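Local atomic coordinates of Mll7089 protein (Mesorhizobium loti, PDB entry 2OZ8), a protein that is of unknown function but, as a mandelate racemase relative in the enolase superfamily, probably acts as a magnesium-dependent hydro-lyase. Residues E64-F67 with E68-W72; L348-E352 with K353-E357; L364-S367 with E368-A371. All blocks are in the same frame, centred on the assembly; numbering follows the deposited sequence.

Interaction 1 (E64-F67 with E68-W72)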
loop_
_atom_site.group_PDB
_atom_site.type_symbol
_atom_site.label_atom_id
_atom_site.label_comp_id
_atom_site.label_asym_id
_atom_site.label_seq_id
_atom_site.Cartn_x
_atom_site.Cartn_y
_atom_site.Cartn_z
ATOM N N GLU A 64 31.283 16.217 -35.362
ATOM C CA GLU A 64 32.388 16.911 -34.730
ATOM C C GLU A 64 31.963 18.251 -34.098
ATOM O O GLU A 64 32.413 18.589 -33.013
ATOM C CB GLU A 64 33.565 17.089 -35.703
ATOM C CG GLU A 64 34.422 15.859 -35.817
ATOM C CD GLU A 64 35.527 15.889 -36.918
ATOM O OE1 GLU A 64 35.447 16.676 -37.899
ATOM O OE2 GLU A 64 36.503 15.084 -36.765
ATOM N N SER A 65 31.096 19.002 -34.761
ATOM C CA SER A 65 30.685 20.294 -34.248
ATOM C C SER A 65 29.764 20.182 -33.040
ATOM O O SER A 65 29.849 20.969 -32.117
ATOM C CB SER A 65 30.041 21.112 -35.355
ATOM O OG SER A 65 31.047 21.402 -36.343
ATOM N N VAL A 66 28.897 19.189 -33.036
ATOM C CA VAL A 66 27.990 18.975 -31.927
ATOM C C VAL A 66 28.785 18.447 -30.728
ATOM O O VAL A 66 28.681 18.973 -29.629
ATOM C CB VAL A 66 26.850 18.045 -32.354
ATOM C CG1 VAL A 66 25.974 17.680 -31.190
ATOM C CG2 VAL A 66 26.022 18.728 -33.464
ATOM N N PHE A 67 29.613 17.433 -30.940
ATOM C CA PHE A 67 30.466 16.951 -29.845
ATOM C C PHE A 67 31.315 18.061 -29.220
ATOM O O PHE A 67 31.312 18.187 -27.994
ATOM C CB PHE A 67 31.343 15.782 -30.292
ATOM C CG PHE A 67 32.012 15.056 -29.163
ATOM C CD1 PHE A 67 31.355 14.028 -28.482
ATOM C CD2 PHE A 67 33.324 15.362 -28.790
ATOM C CE1 PHE A 67 32.011 13.293 -27.434
ATOM C CE2 PHE A 67 33.963 14.637 -27.710
ATOM C CZ PHE A 67 33.298 13.606 -27.058
ATOM N N GLU A 68 32.009 18.859 -30.050
ATOM C CA GLU A 68 32.807 20.010 -29.577
ATOM C C GLU A 68 31.987 20.981 -28.717
ATOM O O GLU A 68 32.439 21.425 -27.684
ATOM C CB GLU A 68 33.507 20.765 -30.731
ATOM C CG GLU A 68 34.749 21.577 -30.274
ATOM C CD GLU A 68 35.785 21.883 -31.396
ATOM O OE1 GLU A 68 36.210 23.080 -31.492
ATOM O OE2 GLU A 68 36.196 20.945 -32.169
ATOM N N HIS A 69 30.766 21.279 -29.147
ATOM C CA HIS A 69 29.923 22.219 -28.441
ATOM C C HIS A 69 29.275 21.627 -27.199
ATOM O O HIS A 69 29.136 22.311 -26.187
ATOM C CB HIS A 69 28.843 22.794 -29.374
ATOM C CG HIS A 69 28.100 23.965 -28.782
ATOM N ND1 HIS A 69 26.861 23.839 -28.179
ATOM C CD2 HIS A 69 28.441 25.276 -28.671
ATOM C CE1 HIS A 69 26.462 25.025 -27.747
ATOM N NE2 HIS A 69 27.401 25.912 -28.036
ATOM N N GLU A 70 28.874 20.367 -27.253
ATOM C CA GLU A 70 28.016 19.830 -26.198
ATOM C C GLU A 70 28.725 19.039 -25.118
ATOM O O GLU A 70 28.410 19.193 -23.927
ATOM C CB GLU A 70 26.890 19.020 -26.821
ATOM C CG GLU A 70 26.034 19.917 -27.702
ATOM C CD GLU A 70 24.914 19.229 -28.411
ATOM O OE1 GLU A 70 24.611 18.041 -28.096
ATOM O OE2 GLU A 70 24.339 19.895 -29.306
ATOM N N VAL A 71 29.686 18.204 -25.526
ATOM C CA VAL A 71 30.379 17.361 -24.587
ATOM C C VAL A 71 31.828 17.720 -24.336
ATOM O O VAL A 71 32.290 17.652 -23.199
ATOM C CB VAL A 71 30.079 15.801 -24.791
ATOM C CG1 VAL A 71 29.459 15.487 -26.132
ATOM C CG2 VAL A 71 31.223 14.920 -24.446
ATOM N N TRP A 72 32.530 18.170 -25.364
ATOM C CA TRP A 72 33.974 18.440 -25.227
ATOM C C TRP A 72 34.417 19.363 -24.062
ATOM O O TRP A 72 35.417 19.069 -23.418
ATOM C CB TRP A 72 34.586 18.865 -26.564
ATOM C CG TRP A 72 36.078 18.930 -26.529
ATOM C CD1 TRP A 72 36.842 19.995 -26.872
ATOM C CD2 TRP A 72 36.994 17.891 -26.134
ATOM N NE1 TRP A 72 38.164 19.704 -26.710
ATOM C CE2 TRP A 72 38.292 18.419 -26.254
ATOM C CE3 TRP A 72 36.845 16.569 -25.713
ATOM C CZ2 TRP A 72 39.433 17.683 -25.953
ATOM C CZ3 TRP A 72 38.012 15.824 -25.413
ATOM C CH2 TRP A 72 39.273 16.388 -25.542
#

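Interaction 2 (L348-E352 with K353-E357)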
loop_
_atom_site.group_PDB
_atom_site.type_symbol
_atom_site.label_atom_id
_atom_site.label_comp_id
_atom_site.label_asym_id
_atom_site.label_seq_id
_atom_site.Cartn_x
_atom_site.Cartn_y
_atom_site.Cartn_z
ATOM N N LEU A 348 39.876 -3.070 -27.816
ATOM C CA LEU A 348 39.445 -2.785 -29.183
ATOM C C LEU A 348 40.221 -1.583 -29.672
ATOM O O LEU A 348 40.254 -0.524 -29.032
ATOM C CB LEU A 348 37.920 -2.621 -29.331
ATOM C CG LEU A 348 37.042 -3.818 -28.891
ATOM C CD1 LEU A 348 35.585 -3.385 -28.718
ATOM C CD2 LEU A 348 37.171 -5.127 -29.802
ATOM N N VAL A 349 40.889 -1.773 -30.808
ATOM C CA VAL A 349 41.636 -0.682 -31.460
ATOM C C VAL A 349 41.220 -0.600 -32.897
ATOM O O VAL A 349 41.221 -1.588 -33.587
ATOM C CB VAL A 349 43.201 -0.874 -31.385
ATOM C CG1 VAL A 349 43.896 0.288 -32.112
ATOM C CG2 VAL A 349 43.688 -0.987 -29.949
ATOM N N LEU A 350 40.883 0.592 -33.339
ATOM C CA LEU A 350 40.365 0.826 -34.670
ATOM C C LEU A 350 41.376 0.407 -35.745
ATOM O O LEU A 350 42.586 0.601 -35.578
ATOM C CB LEU A 350 40.061 2.293 -34.790
ATOM C CG LEU A 350 38.935 2.740 -35.688
ATOM C CD1 LEU A 350 37.644 2.096 -35.272
ATOM C CD2 LEU A 350 38.882 4.253 -35.541
ATOM N N SER A 351 40.909 -0.205 -36.822
ATOM C CA SER A 351 41.820 -0.675 -37.853
ATOM C C SER A 351 42.164 0.499 -38.770
ATOM O O SER A 351 41.289 1.190 -39.279
ATOM C CB SER A 351 41.180 -1.826 -38.602
ATOM O OG SER A 351 41.663 -1.974 -39.921
ATOM N N GLU A 352 43.448 0.761 -38.944
ATOM C CA GLU A 352 43.860 1.863 -39.826
ATOM C C GLU A 352 43.465 1.593 -41.282
ATOM O O GLU A 352 42.992 2.507 -41.977
ATOM C CB GLU A 352 45.346 2.231 -39.641
ATOM C CG GLU A 352 45.667 2.728 -38.192
ATOM C CD GLU A 352 44.958 4.043 -37.787
ATOM O OE1 GLU A 352 44.660 4.858 -38.682
ATOM O OE2 GLU A 352 44.730 4.281 -36.567
ATOM N N LYS A 353 43.590 0.338 -41.710
ATOM C CA LYS A 353 43.097 -0.027 -43.030
ATOM C C LYS A 353 41.620 0.311 -43.127
ATOM O O LYS A 353 41.172 0.894 -44.127
ATOM C CB LYS A 353 43.315 -1.506 -43.331
ATOM C CG LYS A 353 44.787 -1.893 -43.550
ATOM C CD LYS A 353 44.995 -3.443 -43.591
ATOM C CE LYS A 353 46.503 -3.806 -43.409
ATOM N NZ LYS A 353 46.700 -5.197 -42.874
ATOM N N ALA A 354 40.863 -0.017 -42.081
ATOM C CA ALA A 354 39.419 0.247 -42.060
ATOM C C ALA A 354 39.063 1.717 -42.111
ATOM O O ALA A 354 38.202 2.091 -42.881
ATOM C CB ALA A 354 38.742 -0.433 -40.853
ATOM N N ARG A 355 39.721 2.541 -41.299
ATOM C CA ARG A 355 39.548 3.981 -41.363
ATOM C C ARG A 355 39.820 4.604 -42.765
ATOM O O ARG A 355 39.327 5.703 -43.065
ATOM C CB ARG A 355 40.418 4.641 -40.298
ATOM C CG ARG A 355 40.220 6.169 -40.172
ATOM C CD ARG A 355 41.289 6.851 -39.316
ATOM N NE ARG A 355 41.203 6.429 -37.917
ATOM C CZ ARG A 355 42.257 6.314 -37.116
ATOM N NH1 ARG A 355 43.470 6.602 -37.581
ATOM N NH2 ARG A 355 42.112 5.909 -35.862
ATOM N N GLY A 356 40.592 3.913 -43.616
ATOM C CA GLY A 356 40.872 4.363 -44.994
ATOM C C GLY A 356 39.868 3.887 -46.036
ATOM O O GLY A 356 39.326 4.676 -46.793
ATOM N N GLU A 357 39.606 2.585 -46.060
ATOM C CA GLU A 357 38.651 2.005 -47.012
ATOM C C GLU A 357 37.226 2.398 -46.692
ATOM O O GLU A 357 36.458 2.728 -47.604
ATOM C CB GLU A 357 38.799 0.468 -47.089
ATOM C CG GLU A 357 40.173 0.032 -47.686
ATOM C CD GLU A 357 40.471 -1.485 -47.580
ATOM O OE1 GLU A 357 39.670 -2.235 -46.933
ATOM O OE2 GLU A 357 41.518 -1.911 -48.161
#

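Interaction 3 (L364-S367 with E368-A371)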
loop_
_atom_site.group_PDB
_atom_site.type_symbol
_atom_site.label_atom_id
_atom_site.label_comp_id
_atom_site.label_asym_id
_atom_site.label_seq_id
_atom_site.Cartn_x
_atom_site.Cartn_y
_atom_site.Cartn_z
ATOM N N LEU A 364 25.104 9.374 -46.983
ATOM C CA LEU A 364 24.664 8.835 -48.264
ATOM C C LEU A 364 23.229 8.342 -48.264
ATOM O O LEU A 364 22.682 7.995 -47.243
ATOM C CB LEU A 364 25.597 7.704 -48.711
ATOM C CG LEU A 364 27.104 8.040 -48.921
ATOM C CD1 LEU A 364 28.027 6.818 -49.252
ATOM C CD2 LEU A 364 27.316 9.183 -49.946
ATOM N N ALA A 365 22.619 8.274 -49.436
ATOM C CA ALA A 365 21.395 7.550 -49.605
ATOM C C ALA A 365 21.734 6.070 -49.440
ATOM O O ALA A 365 22.874 5.668 -49.621
ATOM C CB ALA A 365 20.821 7.856 -50.973
ATOM N N ARG A 366 20.760 5.267 -49.053
ATOM C CA ARG A 366 20.941 3.816 -48.886
ATOM C C ARG A 366 21.413 3.052 -50.140
ATOM O O ARG A 366 22.206 2.112 -50.011
ATOM C CB ARG A 366 19.631 3.180 -48.372
ATOM C CG ARG A 366 19.699 1.673 -48.162
ATOM C CD ARG A 366 20.785 1.387 -47.166
ATOM N NE ARG A 366 20.950 -0.041 -47.028
ATOM C CZ ARG A 366 21.618 -0.831 -47.867
ATOM N NH1 ARG A 366 22.234 -0.355 -48.927
ATOM N NH2 ARG A 366 21.685 -2.127 -47.609
ATOM N N SER A 367 20.906 3.442 -51.322
ATOM C CA SER A 367 21.288 2.856 -52.642
ATOM C C SER A 367 22.746 3.109 -53.028
ATOM O O SER A 367 23.306 2.430 -53.915
ATOM C CB SER A 367 20.419 3.430 -53.751
ATOM O OG SER A 367 20.498 4.855 -53.711
ATOM N N GLU A 368 23.344 4.086 -52.351
ATOM C CA GLU A 368 24.737 4.479 -52.569
ATOM C C GLU A 368 25.743 3.740 -51.677
ATOM O O GLU A 368 26.927 4.073 -51.643
ATOM C CB GLU A 368 24.868 6.005 -52.386
ATOM C CG GLU A 368 23.956 6.771 -53.330
ATOM C CD GLU A 368 23.829 8.245 -53.002
ATOM O OE1 GLU A 368 24.339 8.704 -51.942
ATOM O OE2 GLU A 368 23.172 8.966 -53.815
ATOM N N LEU A 369 25.300 2.723 -50.955
ATOM C CA LEU A 369 26.218 2.137 -49.967
ATOM C C LEU A 369 27.196 1.081 -50.472
ATOM O O LEU A 369 28.178 0.754 -49.794
ATOM C CB LEU A 369 25.441 1.626 -48.762
ATOM C CG LEU A 369 25.456 2.496 -47.490
ATOM C CD1 LEU A 369 25.361 4.035 -47.758
ATOM C CD2 LEU A 369 24.436 1.990 -46.418
ATOM N N GLY A 370 26.950 0.532 -51.647
ATOM C CA GLY A 370 27.825 -0.513 -52.124
ATOM C C GLY A 370 27.709 -1.828 -51.375
ATOM O O GLY A 370 26.860 -2.006 -50.494
ATOM N N ALA A 371 28.586 -2.760 -51.732
ATOM C CA ALA A 371 28.619 -4.089 -51.126
ATOM C C ALA A 371 28.784 -3.987 -49.594
ATOM O O ALA A 371 29.426 -3.075 -49.106
ATOM C CB ALA A 371 29.752 -4.891 -51.738
#

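Interaction 1 (E64-F67 with E68-W72)
Phe67 turns one face of its ring to Val71, four residues on, where helix 60-70 of the N-terminal capping domain of this enolase-superfamily fold runs toward Trp72. The ring gets there because CG of Phe67 is anti to the backbone N (chi1 -167°), beside the carbonyl carbon. Both Val71 methyls then meet it: CG1 lies 3.4 Å from Phe67 CD1, and CG2 is 3.5 Å from Phe67 CE1. Val71 CB sits above the ring plane, displaced toward the rim. Trp72 makes a lighter contact, its CE3 4.0 Å from Phe67 CE2. Around this group the ring of Phe8 and the edge-to-face ring of Phe102 close in, and Phe67 also rests on Leu36 and Leu38 of strand 27-40.

On another side of the helix, Val66 and Glu70 run side by side. Val66 CG1 comes within 3.3 Å of Glu70 OE2, so a methyl lies against the carboxylate, whose OE1 takes a hydrogen bond from Ser99 N. His69 packs on Pro56 of the second subunit.

The backbone carbonyl of Phe67 is gripped twice: its O accepts from Val71 N at 3.0 Å and from Trp72 N at 2.9 Å, the two donors arriving from opposite faces of the carbonyl plane.

Interaction 2 (L348-E352 with K353-E357)
Leu350 leads into helix 352-357 and lays its CD2 methyl at the edge of the Arg355 guanidinium, 3.6 Å from Arg355 NH2; the two side chains meet nearly perpendicular to each other. Leu350 also packs on Ala35 and Glu37 of strand 27-40.

Ser351 is the N-cap. With OG swung beside its own carbonyl carbon (chi1 154°), the hydroxyl oxygen faces the first turn and accepts from Ala354 N at 3.0 Å, the N-H pointing at it with an angle of 156°. Ser351 O takes the first regular helical bond, from Arg355 N at 2.9 Å, so this one residue receives two N-H groups of the opening turn. An alanine at this position is likely to leave the Ala354 N-H without its capping acceptor and the start of the helix less firmly fixed.

Glu352 follows. Its chain bends at chi2 (-64°) and comes alongside Arg355 to form a salt bridge through OE1 and NH1; these two atoms are modelled too close together, so the detailed geometry is doubtful. Glu352 O receives a weak bond from Gly356 N at 3.2 Å.

Arg355 NH2 also forms a salt bridge with Glu37 OE1. The positive charge of Arg355 is probably balanced mainly by Glu37, with Glu352 beside it in a less certain position, and the bridge to Glu37 ties this last helix to the sheet of the capping domain.

Interaction 3 (L364-S367 with E368-A371)
A short 3-10 turn in the C-terminal tail is fastened at its start by Glu368, whose carboxylate reaches back to the backbone of Ala365. OE1 of Glu368 accepts from Ala365 N at 3.1 Å, the donor standing above the carboxylate plane. The bond resembles one half of a capping box; alanine has no side-chain acceptor to supply the other half. The chain of Glu368 leaves beside its own backbone N (chi1 -58°) and runs extended, which brings CD to 3.6 Å from Ala365 CB.

Two successive 3-10 bonds, each from an N-H to the carbonyl three residues earlier, define the turn: Glu368 N to Ala365 O at 3.2 Å and Leu369 N to Arg366 O at 3.3 Å.

Leu369 is the buried residue here, wedged between Leu364 and Arg366. The Arg366 chain bends at chi2 (59°) and runs roughly square to Leu369, while its NE makes a salt bridge to Asp29 of strand 27-40. Gln14 of strand 5-17 donates from NE2 to Leu364 O, so the turn is fixed to two strands of the capping-domain sheet.

The two branches of Leu369 divide the work: CD2 lies 3.8 Å from Arg366 CD, and CD1 lies 3.8 Å from Leu364 CB.

Along the chain the three contacts come in series, interaction 1 early and interactions 2 and 3 near the C-terminus, with the barrel strands 132-138 to 313-318 between them. Their centres lie about 23 Å (1 and 2), 27 Å (1 and 3) and 20 Å (2 and 3) apart, and none touches another. What they share is strand 27-40 of the N-terminal antiparallel sheet. Interaction 1 uses Leu36 and Leu38, interaction 2 the alternate residues Ala35 and Glu37, consistent with helices 60-70 and 352-357 covering opposite faces; interaction 3 sits at Asp29 and Asp30. The chain thus returns after its barrel to complete the capping domain.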